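Local coordinates for putative uncharacterized protein PH0242 (Pyrococcus horikoshii, PDB 3VU1) that is an archaeal AglB protein of the oligosaccharyltransferase family, represented by its C-terminal globular domain, which holds a calcium ion in this crystal structure, at residues Asp61-Leu66 / Pro415-Phe420; Ile396-Lys401 / Ala411-His416. One frame throughout, in Å; residues are numbered along the deposited sequence.

Contact 1. Residues Asp61-Leu66 / Pro415-Phe420; sequences DHILAL and PHMDTF
A helix-on-sheet packing joins H62, I63 and L66 of helix 60-69 to P415 and M417 of strand 412-431. The axes of the two short segments come within 8.1 Å of each other and run at 112°, so the strand passes steeply across the helix. P415 fills the middle of the contact, its ring lying against the H62 carbonyl and the side chain of L66. Its CG rests 3.5 Å from H62 O, a carbonyl already used by the helical bond from L66 N, and 3.8 Å from L66 CB. With CG of L66 opposite its backbone N (chi1 -178°), the leucine extends toward the strand and crosses the proline obliquely, its CD2 3.4 Å from P415 O. Of the H62 side chain, CB does the touching, 3.9 Å from P415 CB; the imidazole turns off, its ND1 bonded to L103 O. One residue on, the CD1 tip of I63 lies 3.8 Å from H416 O and 3.9 Å from M417 CB, the I63 and M417 side chains crossing at about a right angle. The indole-bearing W82 touches both of these side chains, and V77 adjoins I63 and L66. All the direct contacts are apolar or van der Waals, as is typical of a helix laid against the face of an antiparallel sheet, here with strand 385-401 also under the helix.

Contact 2. Residues Ile396-Lys401 / Ala411-His416; sequences IYLVRK and ASFEPH
A411 leads into the strand, its CB 3.9 Å from R400 CG, and S412 then pairs with K401. S412 N and, at a longer 3.3 Å, S412 OG both bond to K401 O; the hydroxyl reaches it because chi1 of 68° sets OG between the backbone N and the carbonyl carbon. K401 N returns an almost straight bond to S412 O. F413 faces the other side of the sheet, where its CE1 lies 3.5 Å from R400 CG and its CB meets L398 CD1; the guanidinium lies at 74° to the ring plane and is held instead by N406 and D462. E414 and V399 exchange backbone bonds, the one from E414 N approaching V399 O from above the carbonyl plane. This alternation of hydrogen-bonded and non-hydrogen-bonded pairs is that of an antiparallel ladder, here between the arms of the hairpin formed by strands 385-401 and 412-431; strand 464-487 pairs with the other edge of 385-401. E414 OE2 bridges to R70, whereas K401 NZ stays 5.4 Å from E414 OE2. P415, without an N-H to give, sits in a non-hydrogen-bonded pair, its CB 3.9 Å from L398 CD2. Two backbone bonds join H416 to Y397, and the ladder continues beyond. H416 CB lies over one face of the Y397 ring, 3.6 Å from its centroid, a CH-pi contact; the two rings are almost parallel, but offset so far that they hardly overlap. V399 CG2 touches the imidazole at H416 CD2, 3.6 Å away.

Overall arrangement
From the N terminus the chain reaches helix 60-69 early, and contact 1 closes a loop of 348 residues when strand 412-431 comes to rest on it. Contact 2 closes a far shorter one: nine residues separate segments 396-401 and 411-416, and the chain returns as strand 412-431. That hairpin loop lies wholly within the long one, and both contacts finish on strand 412-431, sharing P415 and H416. P415 points to the helix side of the sheet and H416 to the other, where helix 448-460 packs. I396 and L398 also reach helix 60-69, and D418 OD1 probably bonds to Y397 OH, 2.5 Å away. Together they tie the early helix to the Peripheral 2 hairpin.

Contact 1. Residues Asp61-Leu66 / Pro415-Phe420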
loop_
_atom_site.group_PDB
_atom_site.type_symbol
_atom_site.label_atom_id
_atom_site.label_comp_id
_atom_site.label_asym_id
_atom_site.label_seq_id
_atom_site.Cartn_x
_atom_site.Cartn_y
_atom_site.Cartn_z
ATOM N N ASP A 61 6.250 -3.232 -11.650
ATOM C CA ASP A 61 4.940 -2.864 -12.189
ATOM C C ASP A 61 3.865 -3.880 -11.831
ATOM O O ASP A 61 2.737 -3.514 -11.490
ATOM C CB ASP A 61 4.995 -2.753 -13.724
ATOM C CG ASP A 61 5.608 -1.416 -14.231
ATOM O OD1 ASP A 61 6.204 -0.626 -13.435
ATOM O OD2 ASP A 61 5.485 -1.175 -15.461
ATOM N N HIS A 62 4.212 -5.162 -11.913
ATOM C CA HIS A 62 3.265 -6.234 -11.625
ATOM C C HIS A 62 2.895 -6.224 -10.176
ATOM O O HIS A 62 1.742 -6.567 -9.817
ATOM C CB HIS A 62 3.839 -7.588 -11.993
ATOM C CG HIS A 62 3.977 -7.790 -13.468
ATOM N ND1 HIS A 62 2.931 -8.111 -14.251
ATOM C CD2 HIS A 62 5.086 -7.659 -14.317
ATOM C CE1 HIS A 62 3.344 -8.212 -15.532
ATOM N NE2 HIS A 62 4.663 -7.928 -15.570
ATOM N N ILE A 63 3.852 -5.832 -9.331
ATOM C CA ILE A 63 3.588 -5.792 -7.912
ATOM C C ILE A 63 2.753 -4.556 -7.523
ATOM O O ILE A 63 1.750 -4.665 -6.775
ATOM C CB ILE A 63 4.884 -5.985 -7.089
ATOM C CG1 ILE A 63 5.595 -7.268 -7.550
ATOM C CG2 ILE A 63 4.573 -6.032 -5.600
ATOM C CD1 ILE A 63 4.717 -8.509 -7.659
ATOM N N LEU A 64 3.122 -3.396 -8.053
ATOM C CA LEU A 64 2.250 -2.234 -7.918
ATOM C C LEU A 64 0.818 -2.565 -8.386
ATOM O O LEU A 64 -0.156 -2.174 -7.730
ATOM C CB LEU A 64 2.802 -1.000 -8.647
ATOM C CG LEU A 64 4.043 -0.339 -8.027
ATOM C CD1 LEU A 64 4.453 0.908 -8.808
ATOM C CD2 LEU A 64 3.850 0.022 -6.567
ATOM N N ALA A 65 0.682 -3.284 -9.497
ATOM C CA ALA A 65 -0.643 -3.501 -10.046
ATOM C C ALA A 65 -1.350 -4.505 -9.162
ATOM O O ALA A 65 -2.574 -4.435 -9.017
ATOM C CB ALA A 65 -0.600 -3.975 -11.490
ATOM N N LEU A 66 -0.579 -5.417 -8.559
ATOM C CA LEU A 66 -1.154 -6.466 -7.744
ATOM C C LEU A 66 -1.821 -5.764 -6.565
ATOM O O LEU A 66 -2.991 -5.993 -6.260
ATOM C CB LEU A 66 -0.088 -7.460 -7.262
ATOM C CG LEU A 66 -0.588 -8.654 -6.407
ATOM C CD1 LEU A 66 -1.780 -9.406 -7.015
ATOM C CD2 LEU A 66 0.527 -9.643 -6.124
ATOM N N PRO A 415 0.547 -12.178 -10.436
ATOM C CA PRO A 415 1.931 -11.846 -10.020
ATOM C C PRO A 415 2.318 -12.362 -8.651
ATOM O O PRO A 415 1.488 -12.425 -7.786
ATOM C CB PRO A 415 1.959 -10.315 -10.027
ATOM C CG PRO A 415 0.552 -9.892 -10.121
ATOM C CD PRO A 415 -0.236 -10.973 -10.767
ATOM N N HIS A 416 3.596 -12.693 -8.487
ATOM C CA HIS A 416 4.179 -13.138 -7.234
ATOM C C HIS A 416 5.474 -12.400 -6.969
ATOM O O HIS A 416 6.201 -12.039 -7.900
ATOM C CB HIS A 416 4.511 -14.616 -7.305
ATOM C CG HIS A 416 3.313 -15.534 -7.402
ATOM N ND1 HIS A 416 2.887 -16.298 -6.352
ATOM C CD2 HIS A 416 2.481 -15.855 -8.482
ATOM C CE1 HIS A 416 1.830 -17.055 -6.732
ATOM N NE2 HIS A 416 1.581 -16.791 -8.041
ATOM N N MET A 417 5.795 -12.181 -5.695
ATOM C CA MET A 417 7.081 -11.646 -5.326
ATOM C C MET A 417 7.664 -12.428 -4.144
ATOM O O MET A 417 7.149 -12.334 -3.010
ATOM C CB MET A 417 6.981 -10.165 -4.992
ATOM C CG MET A 417 8.295 -9.607 -4.499
ATOM S SD MET A 417 8.278 -7.820 -4.304
ATOM C CE MET A 417 7.576 -7.706 -2.665
ATOM N N ASP A 418 8.732 -13.193 -4.404
ATOM C CA ASP A 418 9.456 -13.912 -3.346
ATOM C C ASP A 418 10.821 -13.276 -3.075
ATOM O O ASP A 418 11.576 -12.954 -4.007
ATOM C CB ASP A 418 9.606 -15.393 -3.677
ATOM C CG ASP A 418 8.300 -16.021 -4.211
ATOM O OD1 ASP A 418 8.403 -16.997 -5.012
ATOM O OD2 ASP A 418 7.181 -15.554 -3.847
ATOM N N THR A 419 11.113 -13.068 -1.796
ATOM C CA THR A 419 12.394 -12.557 -1.377
ATOM C C THR A 419 13.025 -13.598 -0.456
ATOM O O THR A 419 12.312 -14.347 0.215
ATOM C CB THR A 419 12.261 -11.258 -0.566
ATOM O OG1 THR A 419 11.590 -11.547 0.667
ATOM C CG2 THR A 419 11.492 -10.206 -1.328
ATOM N N PHE A 420 14.355 -13.659 -0.443
ATOM C CA PHE A 420 15.083 -14.488 0.492
ATOM C C PHE A 420 16.481 -13.959 0.626
ATOM O O PHE A 420 17.013 -13.348 -0.300
ATOM C CB PHE A 420 15.048 -15.993 0.136
ATOM C CG PHE A 420 15.610 -16.351 -1.225
ATOM C CD1 PHE A 420 14.770 -16.461 -2.341
ATOM C CD2 PHE A 420 16.975 -16.637 -1.392
ATOM C CE1 PHE A 420 15.291 -16.832 -3.594
ATOM C CE2 PHE A 420 17.495 -16.993 -2.647
ATOM C CZ PHE A 420 16.655 -17.101 -3.751
#

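Contact 2. Residues Ile396-Lys401 / Ala411-His416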
loop_
_atom_site.group_PDB
_atom_site.type_symbol
_atom_site.label_atom_id
_atom_site.label_comp_id
_atom_site.label_asym_id
_atom_site.label_seq_id
_atom_site.Cartn_x
_atom_site.Cartn_y
_atom_site.Cartn_z
ATOM N N ILE A 396 10.398 -11.574 -9.016
ATOM C CA ILE A 396 9.048 -11.189 -9.376
ATOM C C ILE A 396 8.708 -12.020 -10.592
ATOM O O ILE A 396 9.443 -11.992 -11.609
ATOM C CB ILE A 396 8.924 -9.690 -9.699
ATOM C CG1 ILE A 396 8.948 -8.881 -8.402
ATOM C CG2 ILE A 396 7.624 -9.429 -10.442
ATOM C CD1 ILE A 396 9.177 -7.382 -8.582
ATOM N N TYR A 397 7.609 -12.762 -10.493
ATOM C CA TYR A 397 7.182 -13.605 -11.601
ATOM C C TYR A 397 5.666 -13.726 -11.741
ATOM O O TYR A 397 4.915 -13.317 -10.849
ATOM C CB TYR A 397 7.805 -14.987 -11.456
ATOM C CG TYR A 397 7.494 -15.684 -10.140
ATOM C CD1 TYR A 397 6.476 -16.641 -10.067
ATOM C CD2 TYR A 397 8.221 -15.405 -8.987
ATOM C CE1 TYR A 397 6.191 -17.307 -8.891
ATOM C CE2 TYR A 397 7.948 -16.069 -7.802
ATOM C CZ TYR A 397 6.926 -17.018 -7.760
ATOM O OH TYR A 397 6.641 -17.698 -6.600
ATOM N N LEU A 398 5.231 -14.283 -12.869
ATOM C CA LEU A 398 3.818 -14.487 -13.160
ATOM C C LEU A 398 3.456 -15.972 -13.190
ATOM O O LEU A 398 4.272 -16.814 -13.592
ATOM C CB LEU A 398 3.455 -13.844 -14.497
ATOM C CG LEU A 398 3.815 -12.371 -14.688
ATOM C CD1 LEU A 398 3.177 -11.814 -15.964
ATOM C CD2 LEU A 398 3.437 -11.539 -13.464
ATOM N N VAL A 399 2.242 -16.302 -12.770
ATOM C CA VAL A 399 1.748 -17.664 -12.935
ATOM C C VAL A 399 0.399 -17.636 -13.637
ATOM O O VAL A 399 -0.569 -17.092 -13.113
ATOM C CB VAL A 399 1.657 -18.457 -11.610
ATOM C CG1 VAL A 399 1.139 -19.870 -11.883
ATOM C CG2 VAL A 399 3.017 -18.511 -10.918
ATOM N N ARG A 400 0.356 -18.215 -14.834
ATOM C CA ARG A 400 -0.843 -18.168 -15.636
ATOM C C ARG A 400 -1.961 -18.848 -14.883
ATOM O O ARG A 400 -1.765 -19.902 -14.266
ATOM C CB ARG A 400 -0.640 -18.835 -17.000
ATOM C CG ARG A 400 -1.670 -18.412 -18.052
ATOM C CD ARG A 400 -2.135 -19.550 -18.942
ATOM N NE ARG A 400 -1.013 -20.396 -19.277
ATOM C CZ ARG A 400 -1.083 -21.690 -19.555
ATOM N NH1 ARG A 400 -2.251 -22.320 -19.582
ATOM N NH2 ARG A 400 0.042 -22.344 -19.825
ATOM N N LYS A 401 -3.125 -18.217 -14.926
ATOM C CA LYS A 401 -4.335 -18.758 -14.338
ATOM C C LYS A 401 -5.361 -18.751 -15.455
ATOM O O LYS A 401 -5.644 -17.703 -16.056
ATOM C CB LYS A 401 -4.792 -17.917 -13.143
ATOM C CG LYS A 401 -6.047 -18.454 -12.502
ATOM C CD LYS A 401 -6.664 -17.526 -11.468
ATOM C CE LYS A 401 -8.181 -17.704 -11.499
ATOM N NZ LYS A 401 -8.767 -18.034 -10.163
ATOM N N ALA A 411 -6.552 -16.157 -20.770
ATOM C CA ALA A 411 -5.568 -16.264 -19.706
ATOM C C ALA A 411 -5.550 -14.994 -18.863
ATOM O O ALA A 411 -5.661 -13.890 -19.393
ATOM C CB ALA A 411 -4.188 -16.518 -20.296
ATOM N N SER A 412 -5.425 -15.155 -17.556
ATOM C CA SER A 412 -4.960 -14.059 -16.732
ATOM C C SER A 412 -3.613 -14.503 -16.154
ATOM O O SER A 412 -3.284 -15.694 -16.183
ATOM C CB SER A 412 -5.982 -13.702 -15.657
ATOM O OG SER A 412 -6.071 -14.750 -14.731
ATOM N N PHE A 413 -2.820 -13.553 -15.673
ATOM C CA PHE A 413 -1.520 -13.873 -15.089
ATOM C C PHE A 413 -1.404 -13.331 -13.660
ATOM O O PHE A 413 -1.549 -12.134 -13.428
ATOM C CB PHE A 413 -0.413 -13.320 -15.981
ATOM C CG PHE A 413 -0.423 -13.884 -17.365
ATOM C CD1 PHE A 413 0.282 -15.057 -17.660
ATOM C CD2 PHE A 413 -1.164 -13.264 -18.382
ATOM C CE1 PHE A 413 0.270 -15.588 -18.955
ATOM C CE2 PHE A 413 -1.192 -13.800 -19.670
ATOM C CZ PHE A 413 -0.463 -14.961 -19.963
ATOM N N GLU A 414 -1.153 -14.203 -12.692
ATOM C CA GLU A 414 -1.131 -13.760 -11.309
ATOM C C GLU A 414 0.289 -13.432 -10.869
ATOM O O GLU A 414 1.154 -14.285 -10.958
ATOM C CB GLU A 414 -1.717 -14.835 -10.420
ATOM C CG GLU A 414 -2.210 -14.315 -9.087
ATOM C CD GLU A 414 -3.462 -15.052 -8.677
ATOM O OE1 GLU A 414 -3.379 -15.911 -7.755
ATOM O OE2 GLU A 414 -4.518 -14.793 -9.313
ATOM N N PRO A 415 0.547 -12.178 -10.436
ATOM C CA PRO A 415 1.931 -11.846 -10.020
ATOM C C PRO A 415 2.318 -12.362 -8.651
ATOM O O PRO A 415 1.488 -12.425 -7.786
ATOM C CB PRO A 415 1.959 -10.315 -10.027
ATOM C CG PRO A 415 0.552 -9.892 -10.121
ATOM C CD PRO A 415 -0.236 -10.973 -10.767
ATOM N N HIS A 416 3.596 -12.693 -8.487
ATOM C CA HIS A 416 4.179 -13.138 -7.234
ATOM C C HIS A 416 5.474 -12.400 -6.969
ATOM O O HIS A 416 6.201 -12.039 -7.900
ATOM C CB HIS A 416 4.511 -14.616 -7.305
ATOM C CG HIS A 416 3.313 -15.534 -7.402
ATOM N ND1 HIS A 416 2.887 -16.298 -6.352
ATOM C CD2 HIS A 416 2.481 -15.855 -8.482
ATOM C CE1 HIS A 416 1.830 -17.055 -6.732
ATOM N NE2 HIS A 416 1.581 -16.791 -8.041
#